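Local coordinates for pili retraction protein PilT (Thermus thermophilus, PDB 5FL3) that binds ADP in a P-loop pocket and probably hydrolyses ATP, as in the ATPases of the GSP E family, to power retraction of pili, at residues A[164-169]-A[200-205]; A[210-215]-A[232-237]. All blocks are in the same frame, centred on the assembly; numbering follows the deposited sequence.

Contact 1 (A[164-169]-A[200-205]); sequences NIITIE and KYALRQ
I166 reaches out from strand 164-169 and carries most of the contact with 200-205. Its CD1 lies 3.7 Å from Q205 CB and 3.6 Å from the amide oxygen OE1, while CG2 sits between that same OE1 and the methyl of A202, 4.1 Å from A202 CB. Because CG1 is anti to the carbonyl carbon (chi1 -52°) and the chain stays extended beyond it, CD1 is carried out to Q205, where the two side chains cross at about a right angle. This is plain packing of a helix on a sheet in the P-loop NTPase domain: the helix that begins at 195 packs on strand 164-169 through A202, and a type I turn from A202 to Q205 leads on toward strand 209-212. With an alanine at I166, CG2 and CD1 are gone, and a gap would probably open beside the turn, costing Q205 its CD1 contact and A202 one of its apolar neighbours. Further along the strand, I168 adds a looser touch, its CD1 4.5 Å from A202 CB. N164 turns its amide toward the turn; ND2 comes near the Q205 backbone oxygen at a poor angle and gives its hydrogen bond to the backbone oxygen of D206.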
# COMPACT_ATOMS: atom_id res chain seq x y z
N ASN A 164 14.87 7.33 13.50
CA ASN A 164 13.78 8.26 13.36
C ASN A 164 13.04 8.02 12.02
O ASN A 164 13.59 8.24 10.94
CB ASN A 164 14.30 9.68 13.46
CG ASN A 164 13.19 10.68 13.50
OD1 ASN A 164 12.13 10.43 14.09
ND2 ASN A 164 13.41 11.83 12.86
N ILE A 165 11.82 7.53 12.11
CA ILE A 165 11.02 7.17 10.94
C ILE A 165 9.91 8.17 10.73
O ILE A 165 9.05 8.33 11.61
CB ILE A 165 10.38 5.79 11.10
CG1 ILE A 165 11.43 4.70 11.31
CG2 ILE A 165 9.50 5.51 9.94
CD1 ILE A 165 10.82 3.37 11.80
N ILE A 166 9.93 8.84 9.58
CA ILE A 166 8.93 9.86 9.27
C ILE A 166 8.11 9.44 8.06
O ILE A 166 8.64 9.23 6.96
CB ILE A 166 9.59 11.22 9.00
CG1 ILE A 166 10.55 11.58 10.15
CG2 ILE A 166 8.54 12.31 8.77
CD1 ILE A 166 11.29 12.89 9.95
N THR A 167 6.82 9.29 8.27
CA THR A 167 5.93 8.84 7.21
C THR A 167 5.00 9.98 6.80
O THR A 167 4.61 10.79 7.63
CB THR A 167 5.12 7.57 7.64
OG1 THR A 167 3.97 7.94 8.41
CG2 THR A 167 5.98 6.63 8.45
N ILE A 168 4.69 10.06 5.50
CA ILE A 168 3.75 11.07 4.97
C ILE A 168 2.67 10.33 4.18
O ILE A 168 2.95 9.70 3.17
CB ILE A 168 4.45 12.13 4.10
CG1 ILE A 168 5.33 13.04 4.97
CG2 ILE A 168 3.42 13.02 3.45
CD1 ILE A 168 6.69 12.55 5.20
N GLU A 169 1.45 10.41 4.68
CA GLU A 169 0.41 9.45 4.33
C GLU A 169 -0.87 10.15 3.97
O GLU A 169 -1.20 11.20 4.53
CB GLU A 169 0.13 8.47 5.49
CG GLU A 169 1.31 7.55 5.78
CD GLU A 169 1.06 6.58 6.90
OE1 GLU A 169 0.35 5.57 6.65
OE2 GLU A 169 1.58 6.83 8.01
N LYS A 200 9.66 17.38 1.93
CA LYS A 200 10.61 18.48 2.02
C LYS A 200 11.01 18.78 3.47
O LYS A 200 12.21 18.90 3.78
CB LYS A 200 10.03 19.73 1.36
CG LYS A 200 10.68 21.05 1.80
CD LYS A 200 10.05 22.18 1.03
CE LYS A 200 10.32 23.52 1.63
NZ LYS A 200 9.41 24.47 0.94
N TYR A 201 10.03 18.92 4.37
CA TYR A 201 10.38 19.29 5.72
C TYR A 201 10.93 18.09 6.46
O TYR A 201 11.63 18.26 7.44
CB TYR A 201 9.19 19.92 6.45
CG TYR A 201 9.00 21.36 6.04
CD1 TYR A 201 9.80 22.37 6.56
CD2 TYR A 201 8.03 21.70 5.10
CE1 TYR A 201 9.64 23.68 6.15
CE2 TYR A 201 7.86 23.02 4.69
CZ TYR A 201 8.67 24.00 5.22
OH TYR A 201 8.50 25.31 4.82
N ALA A 202 10.63 16.88 5.99
CA ALA A 202 11.22 15.69 6.61
C ALA A 202 12.74 15.76 6.50
O ALA A 202 13.44 15.29 7.41
CB ALA A 202 10.71 14.41 5.97
N LEU A 203 13.25 16.36 5.42
CA LEU A 203 14.69 16.49 5.19
C LEU A 203 15.34 17.32 6.30
O LEU A 203 16.53 17.18 6.57
CB LEU A 203 14.98 17.12 3.82
CG LEU A 203 14.56 16.30 2.59
CD1 LEU A 203 14.83 17.05 1.31
CD2 LEU A 203 15.27 14.95 2.58
N ARG A 204 14.53 18.15 6.94
CA ARG A 204 14.92 19.02 8.04
C ARG A 204 14.65 18.46 9.43
O ARG A 204 14.88 19.14 10.42
CB ARG A 204 14.20 20.35 7.93
CG ARG A 204 14.28 20.95 6.56
CD ARG A 204 14.09 22.45 6.65
NE ARG A 204 13.67 23.00 5.37
CZ ARG A 204 13.24 24.24 5.22
NH1 ARG A 204 13.18 25.04 6.27
NH2 ARG A 204 12.88 24.68 4.02
N GLN A 205 14.15 17.24 9.51
CA GLN A 205 13.70 16.74 10.81
C GLN A 205 14.55 15.56 11.24
O GLN A 205 14.10 14.71 11.99
CB GLN A 205 12.22 16.38 10.74
CG GLN A 205 11.27 17.58 10.60
CD GLN A 205 9.95 17.21 9.92
OE1 GLN A 205 9.73 16.06 9.53
NE2 GLN A 205 9.07 18.20 9.75

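Contact 2 (A[210-215]-A[232-237]); sequences IMVGEM and HLVLST
I210 takes both sides of the first backbone bonds between two parallel strands, 210-212 and 233-237, whose axes come within 4.6 Å at an angle of 15°. In register with V234, it gives its N-H to L233 O and accepts from L235 N at its own O, 2.8 Å away; V212 N then binds L235 O.

Past V212 two hydroxyls take over from the backbone amides. S236 OG donates to V212 O at 2.6 Å, tilted 20° from the carbonyl plane. T237 OG1 donates to G213 O, also at 2.6 Å, lying in the carbonyl plane on a lone pair; OG1 stands between the backbone N and the carbonyl carbon (chi1 74°), which turns it to the loop after the strand. Two successive carbonyls are thus gripped by side chains where the first strand ends.

Apolar contacts divide between the faces of the sheet. M211 crosses L235 at about a right angle, CG 3.8 Å from L235 CB, on the face covered by helix 146-160. On the other face V212 CG2 meets V234 CG1 at 4.4 Å. From the loop, M215 packs on the hydroxymethyl of S236, its CG and SD in plain van der Waals contact with OG.

Strand 209-212, helix 218-230 and strand 233-238 form a beta-alpha-beta unit of the P-loop NTPase core, with the T237 side chain about 4 Å from that of K146 in the ADP site.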
# COMPACT_ATOMS: atom_id res chain seq x y z
N ILE A 210 12.39 7.65 5.68
CA ILE A 210 11.25 8.44 5.23
C ILE A 210 10.31 7.60 4.35
O ILE A 210 10.72 7.00 3.36
CB ILE A 210 11.69 9.69 4.44
CG1 ILE A 210 12.69 10.52 5.24
CG2 ILE A 210 10.46 10.53 4.02
CD1 ILE A 210 13.31 11.67 4.43
N MET A 211 9.05 7.56 4.74
CA MET A 211 8.05 6.88 3.93
C MET A 211 7.13 7.91 3.30
O MET A 211 6.49 8.69 4.01
CB MET A 211 7.27 5.88 4.76
CG MET A 211 6.46 4.91 3.93
SD MET A 211 4.75 5.43 3.69
CE MET A 211 4.02 4.72 5.17
N VAL A 212 7.10 7.93 1.98
CA VAL A 212 6.20 8.78 1.22
C VAL A 212 5.13 7.89 0.61
O VAL A 212 5.44 7.15 -0.32
CB VAL A 212 6.92 9.50 0.08
CG1 VAL A 212 6.11 10.69 -0.39
CG2 VAL A 212 8.31 9.92 0.51
N GLY A 213 3.90 7.97 1.12
CA GLY A 213 2.82 7.07 0.75
C GLY A 213 2.66 6.82 -0.75
O GLY A 213 2.43 5.69 -1.18
N GLU A 214 2.78 7.88 -1.54
CA GLU A 214 2.79 7.74 -2.99
C GLU A 214 3.43 8.95 -3.64
O GLU A 214 3.54 10.00 -3.02
CB GLU A 214 1.37 7.53 -3.53
CG GLU A 214 0.34 8.35 -2.84
CD GLU A 214 -1.08 7.89 -3.13
OE1 GLU A 214 -1.43 7.74 -4.32
OE2 GLU A 214 -1.85 7.72 -2.15
N MET A 215 3.88 8.76 -4.88
CA MET A 215 4.56 9.79 -5.67
C MET A 215 3.75 10.10 -6.93
O MET A 215 3.56 9.24 -7.78
CB MET A 215 5.97 9.35 -6.05
CG MET A 215 6.82 8.88 -4.88
SD MET A 215 8.40 8.13 -5.37
CE MET A 215 7.88 7.09 -6.74
N HIS A 232 19.43 8.77 3.16
CA HIS A 232 18.27 8.28 3.91
C HIS A 232 17.72 7.02 3.26
O HIS A 232 17.87 6.83 2.06
CB HIS A 232 17.18 9.34 3.99
CG HIS A 232 17.66 10.67 4.45
ND1 HIS A 232 18.40 10.84 5.60
CD2 HIS A 232 17.52 11.90 3.91
CE1 HIS A 232 18.69 12.12 5.75
NE2 HIS A 232 18.16 12.79 4.74
N LEU A 233 17.09 6.17 4.07
CA LEU A 233 16.24 5.10 3.56
C LEU A 233 14.85 5.64 3.24
O LEU A 233 14.15 6.16 4.12
CB LEU A 233 16.13 3.96 4.57
CG LEU A 233 15.31 2.77 4.06
CD1 LEU A 233 16.01 2.09 2.89
CD2 LEU A 233 15.08 1.77 5.17
N VAL A 234 14.44 5.49 1.97
CA VAL A 234 13.16 6.00 1.51
C VAL A 234 12.24 4.87 1.04
O VAL A 234 12.63 4.02 0.23
CB VAL A 234 13.36 7.04 0.35
CG1 VAL A 234 12.03 7.63 -0.07
CG2 VAL A 234 14.28 8.16 0.79
N LEU A 235 11.03 4.85 1.58
CA LEU A 235 10.01 3.90 1.13
C LEU A 235 8.90 4.64 0.38
O LEU A 235 8.43 5.68 0.82
CB LEU A 235 9.42 3.13 2.31
CG LEU A 235 10.33 2.71 3.46
CD1 LEU A 235 9.54 1.85 4.41
CD2 LEU A 235 11.54 1.97 2.98
N SER A 236 8.47 4.10 -0.75
CA SER A 236 7.35 4.69 -1.46
C SER A 236 6.65 3.68 -2.35
O SER A 236 7.04 2.52 -2.43
CB SER A 236 7.79 5.89 -2.30
OG SER A 236 6.69 6.72 -2.58
N THR A 237 5.59 4.15 -2.99
CA THR A 237 4.77 3.30 -3.85
C THR A 237 4.50 3.96 -5.18
O THR A 237 4.49 5.18 -5.29
CB THR A 237 3.41 3.00 -3.22
OG1 THR A 237 2.59 4.17 -3.31
CG2 THR A 237 3.58 2.59 -1.76

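How the contacts relate
Contact 1 and contact 2 sit with centres 10 Å apart and meet in one sheet, where strands 164-169 and 209-212 are neighbours. M211 joins them: its N lies 2.8 Å from I166 O and its O 2.7 Å from I168 N, both probable hydrogen bonds. I210 also bridges them, its side chain touching A202 of contact 1 and its CG2 lying 3.7 Å from I166 O, so helix 195-202 covers residues of two adjacent strands. After a short link the chain passes from contact 1 into strand 209-212. Only contact 2 approaches the nucleotide: the T237 side chain is about 7 Å from the bound ADP, whereas contact 1 lies away from the nucleotide site.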